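Local coordinates for protein intimin (Escherichia coli, PDB 1F00) that probably anchors enteropathogenic bacteria to host cells by binding a receptor through the C-type lectin-like domain at its C-terminal end, at residues A[188-199]-A[233-244]. Residues are numbered along the deposited sequence; the frame is centred on the assembly and turned at random.
Sequences PNMSKRVTYNDA and YKSSQTIISWVQ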
ATOM      1  N   PRO A 188      -2.050  25.390   0.921  1.00 16.91           N
ATOM      2  CA  PRO A 188      -1.433  26.625   0.421  1.00 17.77           C
ATOM      3  C   PRO A 188      -2.147  27.051  -0.865  1.00 18.90           C
ATOM      4  O   PRO A 188      -2.412  26.218  -1.737  1.00 20.36           O
ATOM      5  CB  PRO A 188       0.014  26.212   0.130  1.00 18.30           C
ATOM      6  CG  PRO A 188       0.222  24.971   0.953  1.00 16.80           C
ATOM      7  CD  PRO A 188      -1.105  24.266   0.833  1.00 15.95           C
ATOM      8  N   ASN A 189      -2.468  28.333  -0.978  1.00 16.13           N
ATOM      9  CA  ASN A 189      -3.125  28.852  -2.174  1.00 16.52           C
ATOM     10  C   ASN A 189      -2.030  29.590  -2.961  1.00 14.78           C
ATOM     11  O   ASN A 189      -1.747  30.762  -2.718  1.00 15.37           O
ATOM     12  CB  ASN A 189      -4.274  29.780  -1.760  1.00 18.06           C
ATOM     13  CG  ASN A 189      -5.377  29.035  -0.996  1.00 25.31           C
ATOM     14  OD1 ASN A 189      -6.203  28.339  -1.597  1.00 26.86           O
ATOM     15  ND2 ASN A 189      -5.380  29.165   0.336  1.00 25.56           N
ATOM     16  N   MET A 190      -1.425  28.883  -3.913  1.00 13.87           N
ATOM     17  CA  MET A 190      -0.308  29.407  -4.698  1.00 15.81           C
ATOM     18  C   MET A 190      -0.558  30.302  -5.917  1.00 17.03           C
ATOM     19  O   MET A 190       0.402  30.736  -6.558  1.00 17.07           O
ATOM     20  CB  MET A 190       0.575  28.236  -5.144  1.00 17.90           C
ATOM     21  CG  MET A 190       1.022  27.327  -4.010  1.00 20.37           C
ATOM     22  SD  MET A 190       1.635  28.268  -2.605  1.00 22.05           S
ATOM     23  CE  MET A 190       3.011  29.190  -3.368  1.00 21.08           C
ATOM     24  N   SER A 191      -1.810  30.591  -6.246  1.00 16.68           N
ATOM     25  CA  SER A 191      -2.085  31.408  -7.426  1.00 18.64           C
ATOM     26  C   SER A 191      -1.708  32.886  -7.302  1.00 18.11           C
ATOM     27  O   SER A 191      -1.494  33.568  -8.312  1.00 17.66           O
ATOM     28  CB  SER A 191      -3.562  31.282  -7.816  1.00 20.45           C
ATOM     29  OG  SER A 191      -4.409  31.742  -6.778  1.00 23.63           O
ATOM     30  N   LYS A 192      -1.605  33.382  -6.073  1.00 16.92           N
ATOM     31  CA  LYS A 192      -1.275  34.787  -5.861  1.00 17.27           C
ATOM     32  C   LYS A 192      -0.989  35.122  -4.405  1.00 16.74           C
ATOM     33  O   LYS A 192      -1.562  34.518  -3.499  1.00 16.37           O
ATOM     34  CB  LYS A 192      -2.447  35.656  -6.318  1.00 17.33           C
ATOM     35  CG  LYS A 192      -3.756  35.305  -5.602  1.00 18.73           C
ATOM     36  CD  LYS A 192      -4.924  36.157  -6.076  1.00 20.72           C
ATOM     37  CE  LYS A 192      -6.237  35.672  -5.469  1.00 21.53           C
ATOM     38  NZ  LYS A 192      -7.380  36.517  -5.914  1.00 23.40           N
ATOM     39  N   ARG A 193      -0.100  36.087  -4.180  1.00 18.22           N
ATOM     40  CA  ARG A 193       0.177  36.529  -2.820  1.00 18.51           C
ATOM     41  C   ARG A 193      -0.970  37.485  -2.505  1.00 18.95           C
ATOM     42  O   ARG A 193      -1.491  38.160  -3.403  1.00 20.07           O
ATOM     43  CB  ARG A 193       1.513  37.261  -2.729  1.00 19.88           C
ATOM     44  CG  ARG A 193       2.725  36.352  -2.860  1.00 22.51           C
ATOM     45  CD  ARG A 193       4.012  37.141  -2.678  1.00 26.31           C
ATOM     46  NE  ARG A 193       5.207  36.329  -2.897  1.00 33.38           N
ATOM     47  CZ  ARG A 193       5.503  35.718  -4.040  1.00 35.16           C
ATOM     48  NH1 ARG A 193       4.686  35.819  -5.083  1.00 38.28           N
ATOM     49  NH2 ARG A 193       6.621  35.011  -4.149  1.00 36.24           N
ATOM     50  N   VAL A 194      -1.368  37.542  -1.242  1.00 16.35           N
ATOM     51  CA  VAL A 194      -2.479  38.388  -0.843  1.00 16.77           C
ATOM     52  C   VAL A 194      -2.172  39.122   0.457  1.00 17.90           C
ATOM     53  O   VAL A 194      -1.195  38.809   1.137  1.00 17.73           O
ATOM     54  CB  VAL A 194      -3.757  37.538  -0.645  1.00 17.38           C
ATOM     55  CG1 VAL A 194      -4.153  36.890  -1.958  1.00 16.78           C
ATOM     56  CG2 VAL A 194      -3.518  36.461   0.423  1.00 13.81           C
ATOM     57  N   THR A 195      -2.997  40.107   0.800  1.00 15.33           N
ATOM     58  CA  THR A 195      -2.778  40.833   2.046  1.00 16.53           C
ATOM     59  C   THR A 195      -3.163  39.892   3.182  1.00 16.07           C
ATOM     60  O   THR A 195      -3.793  38.861   2.956  1.00 12.07           O
ATOM     61  CB  THR A 195      -3.661  42.095   2.150  1.00 16.29           C
ATOM     62  OG1 THR A 195      -5.035  41.706   2.270  1.00 14.61           O
ATOM     63  CG2 THR A 195      -3.487  42.969   0.920  1.00 20.33           C
ATOM     64  N   TYR A 196      -2.785  40.254   4.401  1.00 15.63           N
ATOM     65  CA  TYR A 196      -3.114  39.441   5.562  1.00 17.70           C
ATOM     66  C   TYR A 196      -4.634  39.303   5.700  1.00 17.15           C
ATOM     67  O   TYR A 196      -5.144  38.204   5.900  1.00 16.97           O
ATOM     68  CB  TYR A 196      -2.510  40.070   6.829  1.00 16.81           C
ATOM     69  CG  TYR A 196      -2.935  39.399   8.118  1.00 16.37           C
ATOM     70  CD1 TYR A 196      -4.130  39.747   8.745  1.00 15.52           C
ATOM     71  CD2 TYR A 196      -2.167  38.386   8.688  1.00 12.40           C
ATOM     72  CE1 TYR A 196      -4.552  39.105   9.907  1.00 17.71           C
ATOM     73  CE2 TYR A 196      -2.581  37.730   9.848  1.00 15.28           C
ATOM     74  CZ  TYR A 196      -3.775  38.098  10.452  1.00 15.85           C
ATOM     75  OH  TYR A 196      -4.192  37.467  11.599  1.00 17.34           O
ATOM     76  N   ASN A 197      -5.361  40.408   5.583  1.00 18.43           N
ATOM     77  CA  ASN A 197      -6.815  40.345   5.711  1.00 21.36           C
ATOM     78  C   ASN A 197      -7.462  39.464   4.651  1.00 20.78           C
ATOM     79  O   ASN A 197      -8.420  38.743   4.942  1.00 19.57           O
ATOM     80  CB  ASN A 197      -7.432  41.746   5.677  1.00 23.99           C
ATOM     81  CG  ASN A 197      -7.250  42.490   6.989  1.00 27.72           C
ATOM     82  OD1 ASN A 197      -7.367  41.904   8.068  1.00 29.86           O
ATOM     83  ND2 ASN A 197      -6.978  43.788   6.904  1.00 31.17           N
ATOM     84  N   ASP A 198      -6.946  39.510   3.426  1.00 18.61           N
ATOM     85  CA  ASP A 198      -7.506  38.672   2.374  1.00 19.28           C
ATOM     86  C   ASP A 198      -7.218  37.208   2.668  1.00 18.05           C
ATOM     87  O   ASP A 198      -7.996  36.332   2.297  1.00 18.51           O
ATOM     88  CB  ASP A 198      -6.941  39.045   1.003  1.00 20.15           C
ATOM     89  CG  ASP A 198      -7.597  40.280   0.424  1.00 25.88           C
ATOM     90  OD1 ASP A 198      -8.695  40.643   0.896  1.00 27.63           O
ATOM     91  OD2 ASP A 198      -7.028  40.883  -0.509  1.00 27.04           O
ATOM     92  N   ALA A 199      -6.100  36.943   3.339  1.00 16.55           N
ATOM     93  CA  ALA A 199      -5.731  35.572   3.677  1.00 15.88           C
ATOM     94  C   ALA A 199      -6.695  35.048   4.735  1.00 15.26           C
ATOM     95  O   ALA A 199      -7.130  33.900   4.683  1.00 16.36           O
ATOM     96  CB  ALA A 199      -4.307  35.527   4.198  1.00 14.77           C
ATOM     97  N   TYR A 233       3.406  21.309  -5.999  1.00 17.35           N
ATOM     98  CA  TYR A 233       4.033  22.605  -5.727  1.00 17.33           C
ATOM     99  C   TYR A 233       5.410  22.769  -6.379  1.00 16.48           C
ATOM    100  O   TYR A 233       6.148  23.700  -6.049  1.00 18.50           O
ATOM    101  CB  TYR A 233       4.198  22.814  -4.211  1.00 15.97           C
ATOM    102  CG  TYR A 233       2.959  22.538  -3.381  1.00 14.92           C
ATOM    103  CD1 TYR A 233       2.707  21.265  -2.869  1.00 16.08           C
ATOM    104  CD2 TYR A 233       2.046  23.555  -3.095  1.00 14.58           C
ATOM    105  CE1 TYR A 233       1.574  21.008  -2.084  1.00 15.27           C
ATOM    106  CE2 TYR A 233       0.910  23.313  -2.316  1.00 16.02           C
ATOM    107  CZ  TYR A 233       0.681  22.036  -1.815  1.00 16.36           C
ATOM    108  OH  TYR A 233      -0.442  21.794  -1.053  1.00 13.91           O
ATOM    109  N   LYS A 234       5.752  21.893  -7.313  1.00 16.52           N
ATOM    110  CA  LYS A 234       7.078  21.970  -7.922  1.00 18.65           C
ATOM    111  C   LYS A 234       7.456  23.311  -8.545  1.00 18.37           C
ATOM    112  O   LYS A 234       8.637  23.644  -8.606  1.00 18.89           O
ATOM    113  CB  LYS A 234       7.268  20.843  -8.945  1.00 19.10           C
ATOM    114  CG  LYS A 234       6.411  20.929 -10.188  1.00 24.32           C
ATOM    115  CD  LYS A 234       6.776  19.797 -11.149  1.00 26.32           C
ATOM    116  CE  LYS A 234       5.982  19.873 -12.441  1.00 28.57           C
ATOM    117  NZ  LYS A 234       6.307  18.739 -13.354  1.00 28.33           N
ATOM    118  N   SER A 235       6.472  24.097  -8.978  1.00 16.63           N
ATOM    119  CA  SER A 235       6.773  25.386  -9.598  1.00 17.67           C
ATOM    120  C   SER A 235       7.086  26.519  -8.614  1.00 17.48           C
ATOM    121  O   SER A 235       7.476  27.603  -9.034  1.00 14.88           O
ATOM    122  CB  SER A 235       5.617  25.829 -10.504  1.00 18.58           C
ATOM    123  OG  SER A 235       4.472  26.177  -9.737  1.00 20.51           O
ATOM    124  N   SER A 236       6.916  26.281  -7.315  1.00 17.93           N
ATOM    125  CA  SER A 236       7.179  27.325  -6.324  1.00 19.94           C
ATOM    126  C   SER A 236       8.557  27.248  -5.693  1.00 20.66           C
ATOM    127  O   SER A 236       8.980  26.187  -5.236  1.00 21.87           O
ATOM    128  CB  SER A 236       6.135  27.281  -5.197  1.00 18.40           C
ATOM    129  OG  SER A 236       4.859  27.667  -5.657  1.00 20.20           O
ATOM    130  N   GLN A 237       9.251  28.379  -5.668  1.00 19.65           N
ATOM    131  CA  GLN A 237      10.565  28.443  -5.044  1.00 22.60           C
ATOM    132  C   GLN A 237      10.352  28.995  -3.643  1.00 20.17           C
ATOM    133  O   GLN A 237      11.245  28.950  -2.803  1.00 20.45           O
ATOM    134  CB  GLN A 237      11.513  29.358  -5.828  1.00 25.48           C
ATOM    135  CG  GLN A 237      11.914  28.813  -7.189  1.00 33.30           C
ATOM    136  CD  GLN A 237      10.802  28.918  -8.222  1.00 36.79           C
ATOM    137  OE1 GLN A 237      10.906  28.362  -9.318  1.00 41.97           O
ATOM    138  NE2 GLN A 237       9.738  29.641  -7.882  1.00 39.69           N
ATOM    139  N   THR A 238       9.155  29.520  -3.400  1.00 18.40           N
ATOM    140  CA  THR A 238       8.824  30.063  -2.090  1.00 18.73           C
ATOM    141  C   THR A 238       7.343  29.952  -1.782  1.00 17.44           C
ATOM    142  O   THR A 238       6.501  30.294  -2.608  1.00 19.51           O
ATOM    143  CB  THR A 238       9.210  31.558  -1.963  1.00 17.83           C
ATOM    144  OG1 THR A 238       8.735  32.064  -0.707  1.00 20.52           O
ATOM    145  CG2 THR A 238       8.590  32.377  -3.091  1.00 19.33           C
ATOM    146  N   ILE A 239       7.032  29.452  -0.593  1.00 17.12           N
ATOM    147  CA  ILE A 239       5.650  29.357  -0.161  1.00 16.25           C
ATOM    148  C   ILE A 239       5.560  30.076   1.177  1.00 15.17           C
ATOM    149  O   ILE A 239       5.128  29.516   2.189  1.00 13.85           O
ATOM    150  CB  ILE A 239       5.170  27.896  -0.030  1.00 16.38           C
ATOM    151  CG1 ILE A 239       5.265  27.206  -1.397  1.00 16.33           C
ATOM    152  CG2 ILE A 239       3.712  27.864   0.437  1.00 15.49           C
ATOM    153  CD1 ILE A 239       4.716  25.779  -1.427  1.00 19.18           C
ATOM    154  N   ILE A 240       6.015  31.326   1.168  1.00 12.40           N
ATOM    155  CA  ILE A 240       5.975  32.177   2.350  1.00 13.99           C
ATOM    156  C   ILE A 240       4.491  32.375   2.669  1.00 14.09           C
ATOM    157  O   ILE A 240       3.719  32.822   1.818  1.00 13.72           O
ATOM    158  CB  ILE A 240       6.683  33.533   2.063  1.00 14.83           C
ATOM    159  CG1 ILE A 240       6.552  34.464   3.271  1.00 16.48           C
ATOM    160  CG2 ILE A 240       6.111  34.174   0.801  1.00 13.18           C
ATOM    161  CD1 ILE A 240       7.326  35.768   3.113  1.00 16.07           C
ATOM    162  N   SER A 241       4.095  32.034   3.893  1.00 15.66           N
ATOM    163  CA  SER A 241       2.694  32.114   4.297  1.00 13.66           C
ATOM    164  C   SER A 241       2.440  32.895   5.582  1.00 14.37           C
ATOM    165  O   SER A 241       3.212  32.815   6.533  1.00 14.58           O
ATOM    166  CB  SER A 241       2.142  30.695   4.477  1.00 14.74           C
ATOM    167  OG  SER A 241       2.594  29.837   3.444  1.00 17.71           O
ATOM    168  N   TRP A 242       1.332  33.628   5.605  1.00 13.49           N
ATOM    169  CA  TRP A 242       0.943  34.422   6.768  1.00 13.84           C
ATOM    170  C   TRP A 242       0.608  33.522   7.958  1.00 13.32           C
ATOM    171  O   TRP A 242       0.127  32.403   7.772  1.00 11.88           O
ATOM    172  CB  TRP A 242      -0.324  35.229   6.473  1.00 14.46           C
ATOM    173  CG  TRP A 242      -0.245  36.250   5.382  1.00 16.36           C
ATOM    174  CD1 TRP A 242      -0.833  36.184   4.153  1.00 16.14           C
ATOM    175  CD2 TRP A 242       0.387  37.533   5.458  1.00 16.55           C
ATOM    176  NE1 TRP A 242      -0.614  37.350   3.458  1.00 15.39           N
ATOM    177  CE2 TRP A 242       0.130  38.197   4.237  1.00 14.75           C
ATOM    178  CE3 TRP A 242       1.141  38.188   6.441  1.00 17.27           C
ATOM    179  CZ2 TRP A 242       0.599  39.488   3.972  1.00 16.81           C
ATOM    180  CZ3 TRP A 242       1.611  39.477   6.176  1.00 19.33           C
ATOM    181  CH2 TRP A 242       1.334  40.111   4.950  1.00 18.21           C
ATOM    182  N   VAL A 243       0.870  34.006   9.170  1.00 14.12           N
ATOM    183  CA  VAL A 243       0.493  33.273  10.380  1.00 15.95           C
ATOM    184  C   VAL A 243      -0.328  34.275  11.188  1.00 14.78           C
ATOM    185  O   VAL A 243      -0.111  35.483  11.076  1.00 15.02           O
ATOM    186  CB  VAL A 243       1.707  32.777  11.239  1.00 15.04           C
ATOM    187  CG1 VAL A 243       2.660  31.961  10.380  1.00 16.66           C
ATOM    188  CG2 VAL A 243       2.413  33.944  11.906  1.00 16.39           C
ATOM    189  N   GLN A 244      -1.275  33.779  11.983  1.00 16.69           N
ATOM    190  CA  GLN A 244      -2.141  34.637  12.800  1.00 14.76           C
ATOM    191  C   GLN A 244      -1.359  35.738  13.525  1.00 14.84           C
ATOM    192  O   GLN A 244      -0.298  35.488  14.098  1.00 14.87           O
ATOM    193  CB  GLN A 244      -2.896  33.791  13.836  1.00 13.71           C
ATOM    194  CG  GLN A 244      -4.001  34.549  14.573  1.00 16.25           C
ATOM    195  CD  GLN A 244      -5.232  34.760  13.714  1.00 17.99           C
ATOM    196  OE1 GLN A 244      -5.939  35.762  13.855  1.00 20.46           O
ATOM    197  NE2 GLN A 244      -5.506  33.807  12.826  1.00 17.05           N
TER
HETATM  198  O   HOH W   1      -6.669  38.446  12.450  1.00 23.01           O
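Pro188 sets its ring against the phenol end of Tyr233, with CG 3.7 Å from Tyr233 CE2; the Tyr233 hydroxyl itself bonds to the carbonyl of Gln121, beside strand 118-120. Met190 comes next. Its chain, bent at chi2 and again at chi3, folds back to lay SD and CE across Ile239, where CE sits 3.6 Å from Ile239 CG1, while CG meets the Tyr233 ring at its edge. Past the corner at Ser191, the extended side chain of Arg193 reaches Thr238, Arg193 NH2 lying 3.5 Å from Thr238 CG2, a van der Waals touch.

At Val194 the backbone takes over: its O accepts from Trp242 NE1 at 2.8 Å. The oxygen lies in the indole plane, but the donor stands above the carbonyl plane, and the N-H...O angle is 149°, so the bond is noticeably bent. Tyr196, in the first turn of helix 196-205, puts CA over the five-membered ring of Trp242, a CH-pi contact, and its own edge turns toward the face of the six-membered ring in an offset edge-to-face pair, planes at 86°. The Tyr196 hydroxyl, bonded to Gln245 N, also shares a water with Gln244 OE1. Ala199 finishes the line, CB 3.5 Å from Trp242 CD1.

The chemistry is thus mostly apolar, with one direct hydrogen bond: with Tyr196 and Ala199 it helps fix the indole's rotation, and the tryptophan joins strand 240-242 to the helix start within the C-type lectin-like fold.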